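Local coordinates for protein polyhedrin (Uranotaenia sapphirina cypovirus, PDB 4ZQX) that forms the crystalline polyhedra that embed and protect cypovirus particles, and binds ATP in a pocket of each subunit, at residues A[149-154]-A[159-164]; A[61-64]-A[68-71]; A[124-129]-A[134-139]. All blocks are in the same frame, centred on the assembly; numbering follows the deposited sequence.

How the interactions relate
Following the chain from the N terminus, interaction 2 comes first. It closes the short turn between 61-64 and 68-71, just after helix 57-60 and just before helix 72-83. Interaction 3 comes next and draws together 124-129 and 134-139, two parts of the long connection between strands 116-120 and 150-152. Interaction 1 closes last: it pairs strand 150-152 with strand 160-166 at one edge of the six-stranded sheet, beside ATP. The three loops follow one another in series; none nests or crosses. Interactions 1 and 2 lie on opposite sides of the chain's centre, their own centres 30 Å apart. Interactions 2 and 3 both reach neighbouring subunits.

Interaction 1 (A[149-154]-A[159-164]); sequences FVDLPS and CEKAWY. With ATP (adenosine-5'-triphosphate), chain B.
Phe149 lies just before the first strand of an antiparallel beta hairpin, in which strand 150-152 is the outermost strand of the six-stranded sheet and pairs with strand 160-166. Phe149 CD1 touches Trp163 CB at 3.9 Å, and the two side chains cross at about a right angle. Phe149 CB rests on the aliphatic part of Lys161, while Trp112 meets the phenylalanine ring edge-to-face. Val150 and Ala162 form a hydrogen-bonded pair. Val150 N gives a nearly straight bond to Ala162 O (2.8 Å, 176°), and Ala162 N returns one to Val150 O.

Asp151 faces Lys161 in the next, non-hydrogen-bonded pair. The two side chains run alongside each other in the same direction. The lysine chain is extended as far as CE and then bends (chi4 -64°), which brings NZ over the carboxylate. Lys161 NZ makes a salt bridge to Asp151 OD1 at 2.8 Å, from above the carboxylate plane. Lys161 also makes a cation-pi contact with Trp112. Leu152 turns to the other face of the sheet, where its CD1 meets Ala162 CB at 3.9 Å and also touches Tyr164 OH. Glu160 lies on this face too, and its OE1 accepts a hydrogen bond from Thr228 N.

Pro153 leads into the ATP site, with its CD 3.3 Å from O4' of the ribose. Ser154, an observed ATP-binding residue, then grips the triphosphate. Ser154 N hydrogen-bonds to both ATP O2G and O3B, and Arg158 N and Gly156 N add further hydrogen bonds to ATP. A single water links Leu152 O, Glu160 N and O2G, so the hairpin backbone also reaches the gamma-phosphate through it. Ser154 OG donates to ATP O2G at 2.7 Å and accepts the N-H of Cys159 at 3.1 Å.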
loop_
_atom_site.group_PDB
_atom_site.type_symbol
_atom_site.label_atom_id
_atom_site.label_comp_id
_atom_site.label_asym_id
_atom_site.label_seq_id
_atom_site.Cartn_x
_atom_site.Cartn_y
_atom_site.Cartn_z
ATOM N N PHE A 149 19.904 0.128 -20.003
ATOM C CA PHE A 149 18.603 -0.345 -20.494
ATOM C C PHE A 149 18.750 -0.832 -21.935
ATOM O O PHE A 149 19.517 -0.266 -22.715
ATOM C CB PHE A 149 17.520 0.751 -20.446
ATOM C CG PHE A 149 16.957 1.005 -19.069
ATOM C CD1 PHE A 149 16.183 0.046 -18.436
ATOM C CD2 PHE A 149 17.163 2.213 -18.442
ATOM C CE1 PHE A 149 15.658 0.278 -17.176
ATOM C CE2 PHE A 149 16.647 2.460 -17.188
ATOM C CZ PHE A 149 15.880 1.492 -16.552
ATOM N N VAL A 150 17.976 -1.856 -22.288
ATOM C CA VAL A 150 18.002 -2.453 -23.611
ATOM C C VAL A 150 16.755 -1.960 -24.367
ATOM O O VAL A 150 15.650 -2.077 -23.862
ATOM C CB VAL A 150 17.955 -3.992 -23.481
ATOM C CG1 VAL A 150 17.869 -4.660 -24.850
ATOM C CG2 VAL A 150 19.172 -4.506 -22.706
ATOM N N ASP A 151 16.927 -1.423 -25.570
ATOM C CA ASP A 151 15.793 -0.896 -26.340
ATOM C C ASP A 151 15.027 -2.037 -26.982
ATOM O O ASP A 151 15.656 -2.974 -27.490
ATOM C CB ASP A 151 16.240 0.067 -27.457
ATOM C CG ASP A 151 16.961 1.288 -26.934
ATOM O OD1 ASP A 151 16.880 1.586 -25.723
ATOM O OD2 ASP A 151 17.613 1.967 -27.753
ATOM N N LEU A 152 13.687 -1.941 -26.971
ATOM C CA LEU A 152 12.812 -2.936 -27.590
ATOM C C LEU A 152 11.714 -2.244 -28.377
ATOM O O LEU A 152 11.367 -1.109 -28.070
ATOM C CB LEU A 152 12.172 -3.841 -26.541
ATOM C CG LEU A 152 13.086 -4.814 -25.796
ATOM C CD1 LEU A 152 12.290 -5.618 -24.786
ATOM C CD2 LEU A 152 13.823 -5.759 -26.759
ATOM N N PRO A 153 11.165 -2.920 -29.402
ATOM C CA PRO A 153 10.113 -2.292 -30.210
ATOM C C PRO A 153 8.861 -1.975 -29.406
ATOM O O PRO A 153 8.428 -2.827 -28.623
ATOM C CB PRO A 153 9.775 -3.366 -31.244
ATOM C CG PRO A 153 10.982 -4.192 -31.346
ATOM C CD PRO A 153 11.599 -4.202 -29.974
ATOM N N SER A 154 8.305 -0.779 -29.605
ATOM C CA SER A 154 7.030 -0.405 -29.005
ATOM C C SER A 154 5.986 -0.121 -30.083
ATOM O O SER A 154 4.934 0.456 -29.812
ATOM C CB SER A 154 7.198 0.807 -28.093
ATOM O OG SER A 154 7.540 1.974 -28.812
ATOM N N CYS A 159 9.157 4.087 -27.212
ATOM C CA CYS A 159 9.122 4.287 -25.769
ATOM C C CYS A 159 9.141 3.051 -24.890
ATOM O O CYS A 159 8.641 3.108 -23.767
ATOM C CB CYS A 159 7.889 5.138 -25.428
ATOM S SG CYS A 159 6.275 4.338 -25.672
ATOM N N GLU A 160 9.740 1.950 -25.349
ATOM C CA GLU A 160 9.905 0.788 -24.465
ATOM C C GLU A 160 11.382 0.406 -24.331
ATOM O O GLU A 160 12.117 0.351 -25.331
ATOM C CB GLU A 160 9.107 -0.431 -24.935
ATOM C CG GLU A 160 9.227 -1.596 -23.935
ATOM C CD GLU A 160 8.558 -2.882 -24.378
ATOM O OE1 GLU A 160 7.563 -2.825 -25.109
ATOM O OE2 GLU A 160 9.041 -3.963 -23.980
ATOM N N LYS A 161 11.788 0.141 -23.090
ATOM C CA LYS A 161 13.095 -0.429 -22.797
ATOM C C LYS A 161 12.956 -1.470 -21.705
ATOM O O LYS A 161 11.970 -1.474 -20.965
ATOM C CB LYS A 161 14.077 0.649 -22.319
ATOM C CG LYS A 161 14.246 1.811 -23.278
ATOM C CD LYS A 161 15.367 2.741 -22.805
ATOM C CE LYS A 161 15.349 4.076 -23.519
ATOM N NZ LYS A 161 15.598 3.961 -24.982
ATOM N N ALA A 162 13.966 -2.322 -21.581
ATOM C CA ALA A 162 13.952 -3.373 -20.586
ATOM C C ALA A 162 15.293 -3.501 -19.881
ATOM O O ALA A 162 16.313 -2.996 -20.351
ATOM C CB ALA A 162 13.584 -4.693 -21.232
ATOM N N TRP A 163 15.275 -4.176 -18.738
ATOM C CA TRP A 163 16.501 -4.516 -18.013
ATOM C C TRP A 163 16.385 -5.949 -17.483
ATOM O O TRP A 163 15.303 -6.375 -17.083
ATOM C CB TRP A 163 16.779 -3.504 -16.889
ATOM C CG TRP A 163 18.126 -3.707 -16.244
ATOM C CD1 TRP A 163 19.343 -3.435 -16.796
ATOM C CD2 TRP A 163 18.393 -4.243 -14.936
ATOM N NE1 TRP A 163 20.350 -3.766 -15.919
ATOM C CE2 TRP A 163 19.795 -4.253 -14.768
ATOM C CE3 TRP A 163 17.582 -4.690 -13.882
ATOM C CZ2 TRP A 163 20.409 -4.723 -13.608
ATOM C CZ3 TRP A 163 18.189 -5.150 -12.723
ATOM C CH2 TRP A 163 19.592 -5.151 -12.590
ATOM N N TYR A 164 17.495 -6.691 -17.493
ATOM C CA TYR A 164 17.489 -8.106 -17.116
ATOM C C TYR A 164 18.533 -8.388 -16.076
ATOM O O TYR A 164 19.592 -7.788 -16.095
ATOM C CB TYR A 164 17.774 -8.994 -18.332
ATOM C CG TYR A 164 16.788 -8.785 -19.437
ATOM C CD1 TYR A 164 15.585 -9.473 -19.463
ATOM C CD2 TYR A 164 17.036 -7.859 -20.437
ATOM C CE1 TYR A 164 14.670 -9.260 -20.464
ATOM C CE2 TYR A 164 16.123 -7.634 -21.435
ATOM C CZ TYR A 164 14.936 -8.334 -21.443
ATOM O OH TYR A 164 14.003 -8.104 -22.441
HETATM P PG ATP B . 9.602 1.880 -31.783
HETATM O O1G ATP B . 10.901 2.178 -32.487
HETATM O O2G ATP B . 9.707 1.610 -30.295
HETATM O O3G ATP B . 8.479 2.835 -32.145
HETATM P PB ATP B . 9.381 -0.218 -33.751
HETATM O O1B ATP B . 8.274 -1.233 -33.918
HETATM O O2B ATP B . 9.562 0.878 -34.770
HETATM O O3B ATP B . 9.171 0.406 -32.276
HETATM P PA ATP B . 12.193 -0.876 -34.221
HETATM O O1A ATP B . 12.302 -1.858 -35.360
HETATM O O2A ATP B . 12.478 0.593 -34.471
HETATM O O3A ATP B . 10.740 -1.080 -33.530
HETATM O "O5'" ATP B . 13.205 -1.388 -33.059
HETATM C "C5'" ATP B . 13.339 -0.685 -31.821
HETATM C "C4'" ATP B . 14.562 -1.233 -31.102
HETATM O "O4'" ATP B . 14.344 -2.597 -30.734
HETATM C "C3'" ATP B . 15.803 -1.225 -31.985
HETATM O "O3'" ATP B . 16.895 -0.697 -31.237
HETATM C "C2'" ATP B . 16.065 -2.682 -32.311
HETATM O "O2'" ATP B . 17.447 -3.022 -32.497
HETATM C "C1'" ATP B . 15.470 -3.393 -31.107
HETATM N N9 ATP B . 15.110 -4.781 -31.478
HETATM C C8 ATP B . 14.248 -5.159 -32.450
HETATM N N7 ATP B . 14.167 -6.514 -32.524
HETATM C C5 ATP B . 14.993 -7.003 -31.583
HETATM C C6 ATP B . 15.383 -8.345 -31.132
HETATM N N6 ATP B . 14.817 -9.396 -31.757
HETATM N N1 ATP B . 16.282 -8.460 -30.124
HETATM C C2 ATP B . 16.812 -7.364 -29.537
HETATM N N3 ATP B . 16.499 -6.108 -29.905
HETATM C C4 ATP B . 15.614 -5.867 -30.899
HETATM O O HOH W 1 11.062 1.549 -27.909
#

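Interaction 2 (A[61-64]-A[68-71]); sequences MWDI and HQMS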
loop_
_atom_site.group_PDB
_atom_site.type_symbol
_atom_site.label_atom_id
_atom_site.label_comp_id
_atom_site.label_asym_id
_atom_site.label_seq_id
_atom_site.Cartn_x
_atom_site.Cartn_y
_atom_site.Cartn_z
ATOM N N MET A 61 8.514 -15.152 -4.325
ATOM C CA MET A 61 8.662 -16.601 -4.369
ATOM C C MET A 61 7.577 -17.189 -5.266
ATOM O O MET A 61 6.479 -16.645 -5.345
ATOM C CB MET A 61 8.519 -17.189 -2.964
ATOM C CG MET A 61 9.478 -16.624 -1.947
ATOM S SD MET A 61 11.145 -17.230 -2.189
ATOM C CE MET A 61 10.999 -18.777 -1.316
ATOM N N TRP A 62 7.872 -18.288 -5.950
ATOM C CA TRP A 62 6.812 -19.042 -6.592
ATOM C C TRP A 62 6.019 -19.695 -5.477
ATOM O O TRP A 62 6.553 -20.501 -4.709
ATOM C CB TRP A 62 7.358 -20.090 -7.561
ATOM C CG TRP A 62 6.272 -20.876 -8.181
ATOM C CD1 TRP A 62 5.932 -22.161 -7.907
ATOM C CD2 TRP A 62 5.347 -20.412 -9.171
ATOM N NE1 TRP A 62 4.850 -22.538 -8.673
ATOM C CE2 TRP A 62 4.479 -21.483 -9.463
ATOM C CE3 TRP A 62 5.178 -19.198 -9.850
ATOM C CZ2 TRP A 62 3.444 -21.373 -10.396
ATOM C CZ3 TRP A 62 4.162 -19.096 -10.784
ATOM C CH2 TRP A 62 3.311 -20.175 -11.049
ATOM N N ASP A 63 4.745 -19.337 -5.386
ATOM C CA ASP A 63 3.952 -19.608 -4.182
ATOM C C ASP A 63 2.792 -20.591 -4.358
ATOM O O ASP A 63 1.854 -20.618 -3.552
ATOM C CB ASP A 63 3.474 -18.277 -3.587
ATOM C CG ASP A 63 2.777 -17.386 -4.593
ATOM O OD1 ASP A 63 2.895 -17.598 -5.811
ATOM O OD2 ASP A 63 2.107 -16.446 -4.142
ATOM N N ILE A 64 2.894 -21.437 -5.374
ATOM C CA ILE A 64 1.857 -22.426 -5.656
ATOM C C ILE A 64 2.376 -23.808 -5.302
ATOM O O ILE A 64 3.471 -24.200 -5.726
ATOM C CB ILE A 64 1.439 -22.368 -7.136
ATOM C CG1 ILE A 64 1.147 -20.919 -7.540
ATOM C CG2 ILE A 64 0.227 -23.263 -7.409
ATOM C CD1 ILE A 64 0.153 -20.176 -6.633
ATOM N N HIS A 68 -2.597 -24.963 -4.813
ATOM C CA HIS A 68 -3.054 -23.998 -3.816
ATOM C C HIS A 68 -1.970 -22.964 -3.544
ATOM O O HIS A 68 -0.783 -23.247 -3.674
ATOM C CB HIS A 68 -3.500 -24.697 -2.518
ATOM C CG HIS A 68 -2.381 -25.073 -1.595
ATOM N ND1 HIS A 68 -1.971 -26.377 -1.415
ATOM C CD2 HIS A 68 -1.609 -24.321 -0.773
ATOM C CE1 HIS A 68 -0.985 -26.410 -0.538
ATOM N NE2 HIS A 68 -0.744 -25.175 -0.134
ATOM N N GLN A 69 -2.390 -21.761 -3.187
ATOM C CA GLN A 69 -1.448 -20.687 -2.906
ATOM C C GLN A 69 -0.967 -20.770 -1.470
ATOM O O GLN A 69 -1.771 -20.881 -0.544
ATOM C CB GLN A 69 -2.078 -19.323 -3.162
ATOM C CG GLN A 69 -1.065 -18.205 -3.087
ATOM C CD GLN A 69 -1.652 -16.863 -3.440
ATOM O OE1 GLN A 69 -2.846 -16.744 -3.726
ATOM N NE2 GLN A 69 -0.808 -15.832 -3.431
ATOM N N MET A 70 0.353 -20.702 -1.302
ATOM C CA MET A 70 0.985 -20.753 0.011
ATOM C C MET A 70 0.814 -19.425 0.743
ATOM O O MET A 70 0.667 -18.372 0.125
ATOM C CB MET A 70 2.466 -21.084 -0.150
ATOM C CG MET A 70 2.694 -22.393 -0.844
ATOM S SD MET A 70 4.400 -22.588 -1.359
ATOM C CE MET A 70 5.242 -22.801 0.194
ATOM N N SER A 71 0.831 -19.476 2.067
ATOM C CA SER A 71 0.661 -18.274 2.878
ATOM C C SER A 71 1.974 -17.495 3.058
ATOM O O SER A 71 3.070 -18.048 2.890
ATOM C CB SER A 71 0.126 -18.671 4.247
ATOM O OG SER A 71 1.138 -19.342 4.964
HETATM O O HOH W 2 1.340 -15.933 -1.028
#
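This is a surface beta-hairpin contact between Asp63-Ile64 and His68-Met70. The small hairpin consists of strands 64-65 and 68-69 and lies, in sequence, between helix 57-60 and helix 72-83. Ile64 and Gln69 are a non-hydrogen-bonded pair, with CA atoms 4.6 Å apart. The main backbone link lies next to them. Met70 N donates to Asp63 O at 2.7 Å, with an N-H...O angle of 174°. Weaker CA-H...O contacts support it: Gln69 CA meets the same Asp63 O, and Ile64 CA meets His68 O. The Met70 side chain folds back over this carbonyl, so that its CG lies 3.3 Å from Asp63 O.

Ile64 CD1 approaches the backbone of Gln69, 4.1 Å from its CA. Ile64 CG1 sits over one face of the Trp62 ring, toward the rim. Gln69 has CG anti to its N (chi1 -171°) and an extended chain, which carries the amide along the side of Asp63. The amide and carboxylate planes are nearly perpendicular.

The Asp63 carboxylate is buried and has several partners. Its OD1 takes a salt bridge from Lys41 and a hydrogen bond from Trp210 NE1. These probably favour its charged form. The amide oxygen, Gln69 OE1, accepts a hydrogen bond from Tyr73 N of the second subunit, so the hairpin takes part in the subunit interface. Ile64 packs on that same tyrosine. A water donates to both Asp63 OD2 and Met70 O, bridging the two segments. Gln69 NE2 donates a hydrogen bond to Asp63 OD2 at 3.1 Å, from above the carboxylate plane; the oxygen is also tilted out of the amide plane, and the N-H...O angle is bent to 140°.

Interaction 3 (A[124-129]-A[134-139]); sequences GLSMRQ and SLDRIR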
loop_
_atom_site.group_PDB
_atom_site.type_symbol
_atom_site.label_atom_id
_atom_site.label_comp_id
_atom_site.label_asym_id
_atom_site.label_seq_id
_atom_site.Cartn_x
_atom_site.Cartn_y
_atom_site.Cartn_z
ATOM N N GLY A 124 14.388 -6.602 3.044
ATOM C CA GLY A 124 14.167 -5.260 2.537
ATOM C C GLY A 124 15.296 -4.270 2.761
ATOM O O GLY A 124 15.146 -3.088 2.453
ATOM N N LEU A 125 16.415 -4.730 3.314
ATOM C CA LEU A 125 17.544 -3.842 3.557
ATOM C C LEU A 125 18.408 -3.726 2.317
ATOM O O LEU A 125 18.381 -4.614 1.467
ATOM C CB LEU A 125 18.417 -4.384 4.676
ATOM C CG LEU A 125 17.785 -4.584 6.045
ATOM C CD1 LEU A 125 18.863 -5.041 7.015
ATOM C CD2 LEU A 125 17.158 -3.322 6.513
ATOM N N SER A 126 19.203 -2.655 2.231
ATOM C CA SER A 126 20.163 -2.515 1.133
ATOM C C SER A 126 21.041 -3.754 1.088
ATOM O O SER A 126 21.543 -4.195 2.128
ATOM C CB SER A 126 21.057 -1.298 1.352
ATOM O OG SER A 126 20.309 -0.102 1.300
ATOM N N MET A 127 21.235 -4.313 -0.107
ATOM C CA MET A 127 21.981 -5.554 -0.250
ATOM C C MET A 127 23.483 -5.334 -0.100
ATOM O O MET A 127 24.055 -4.440 -0.713
ATOM C CB MET A 127 21.713 -6.194 -1.604
ATOM C CG MET A 127 22.302 -7.589 -1.712
ATOM S SD MET A 127 21.981 -8.331 -3.303
ATOM C CE MET A 127 20.245 -8.721 -3.111
ATOM N N ARG A 128 24.114 -6.173 0.709
ATOM C CA ARG A 128 25.554 -6.143 0.890
ATOM C C ARG A 128 25.926 -7.458 1.558
ATOM O O ARG A 128 25.033 -8.239 1.928
ATOM C CB ARG A 128 25.979 -4.953 1.750
ATOM C CG ARG A 128 25.275 -4.887 3.060
ATOM C CD ARG A 128 25.878 -3.842 3.995
ATOM N NE ARG A 128 25.990 -2.531 3.379
ATOM C CZ ARG A 128 27.130 -1.874 3.166
ATOM N NH1 ARG A 128 28.305 -2.381 3.528
ATOM N NH2 ARG A 128 27.085 -0.677 2.602
ATOM N N GLN A 129 27.226 -7.717 1.695
ATOM C CA GLN A 129 27.700 -8.973 2.284
ATOM C C GLN A 129 27.110 -9.138 3.678
ATOM O O GLN A 129 26.675 -10.220 4.052
ATOM C CB GLN A 129 29.226 -9.025 2.355
ATOM C CG GLN A 129 29.755 -10.252 3.106
ATOM C CD GLN A 129 31.268 -10.308 3.157
ATOM O OE1 GLN A 129 31.932 -9.282 3.231
ATOM N NE2 GLN A 129 31.817 -11.512 3.125
ATOM N N SER A 134 22.178 0.018 10.273
ATOM C CA SER A 134 22.967 1.252 10.216
ATOM C C SER A 134 23.318 1.664 8.795
ATOM O O SER A 134 23.544 2.841 8.529
ATOM C CB SER A 134 24.272 1.102 11.003
ATOM O OG SER A 134 24.037 1.049 12.390
ATOM N N LEU A 135 23.383 0.688 7.893
ATOM C CA LEU A 135 23.801 0.907 6.506
ATOM C C LEU A 135 22.688 0.534 5.542
ATOM O O LEU A 135 22.835 -0.370 4.720
ATOM C CB LEU A 135 25.049 0.081 6.182
ATOM C CG LEU A 135 26.311 0.390 6.995
ATOM C CD1 LEU A 135 27.431 -0.582 6.637
ATOM C CD2 LEU A 135 26.771 1.821 6.741
ATOM N N ASP A 136 21.583 1.241 5.654
ATOM C CA ASP A 136 20.384 0.965 4.882
ATOM C C ASP A 136 19.931 2.294 4.264
ATOM O O ASP A 136 19.731 3.285 4.977
ATOM C CB ASP A 136 19.316 0.363 5.802
ATOM C CG ASP A 136 18.038 -0.012 5.070
ATOM O OD1 ASP A 136 18.105 -0.603 3.973
ATOM O OD2 ASP A 136 16.940 0.287 5.605
ATOM N N ARG A 137 19.793 2.314 2.943
ATOM C CA ARG A 137 19.536 3.556 2.215
ATOM C C ARG A 137 18.762 3.229 0.945
ATOM O O ARG A 137 18.559 2.058 0.640
ATOM C CB ARG A 137 20.848 4.301 1.901
ATOM C CG ARG A 137 21.948 3.460 1.261
ATOM C CD ARG A 137 21.851 3.374 -0.262
ATOM N NE ARG A 137 21.830 4.698 -0.889
ATOM C CZ ARG A 137 22.897 5.456 -1.117
ATOM N NH1 ARG A 137 24.119 5.038 -0.798
ATOM N NH2 ARG A 137 22.738 6.650 -1.673
ATOM N N ILE A 138 18.317 4.252 0.222
ATOM C CA ILE A 138 17.619 4.036 -1.040
ATOM C C ILE A 138 18.443 4.677 -2.163
ATOM O O ILE A 138 19.368 5.465 -1.911
ATOM C CB ILE A 138 16.173 4.587 -1.040
ATOM C CG1 ILE A 138 16.148 6.118 -0.993
ATOM C CG2 ILE A 138 15.392 3.999 0.134
ATOM C CD1 ILE A 138 14.761 6.713 -1.262
ATOM N N ARG A 139 18.098 4.315 -3.390
ATOM C CA ARG A 139 18.684 4.905 -4.590
ATOM C C ARG A 139 20.206 4.899 -4.599
ATOM O O ARG A 139 20.831 5.936 -4.762
ATOM C CB ARG A 139 18.133 6.325 -4.788
ATOM C CG ARG A 139 16.659 6.306 -5.098
ATOM C CD ARG A 139 16.050 7.668 -5.356
ATOM N NE ARG A 139 16.016 8.540 -4.184
ATOM C CZ ARG A 139 15.188 9.576 -4.057
ATOM N NH1 ARG A 139 14.334 9.867 -5.035
ATOM N NH2 ARG A 139 15.211 10.320 -2.956
HETATM O O HOH W 3 14.786 -1.368 4.934
HETATM O O HOH W 4 22.266 -3.312 4.784
HETATM O O HOH W 5 24.583 0.174 2.355
#
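Two direct hydrogen bonds join Ser126 to the facing segment. Ser126 N donates to Asp136 OD1 at 2.9 Å, meeting the oxygen nearly along its C-O bond. Arg137 N donates to Ser126 OG at 3.0 Å, almost straight at 170°. Asp136 has CG anti to the backbone N (chi1 -178°), which brings the carboxylate up to Ser126 N. Its OD1 also takes a salt bridge from Arg120, and Asn26 of the third subunit hydrogen-bonds to OD2.

Waters add further links. One donates to Gly124 O and Asp136 OD2. A second lies between Ser126 O and Leu135 O. A third accepts from Arg128 NH2 at 2.7 Å and donates to Leu135 O. Both segments belong to the long irregular connection between strands 116-120 and 150-152, and the contact closes a short loop within it, at the interface with the third subunit.

Two leucine methyls pack against charged groups. Leu125 CD2 lies 3.7 Å from Asp136 CG, the side chains crossing at about a right angle. Leu135 CD1 sits over the centre of one face of the Arg128 guanidinium, 3.6 Å above its plane.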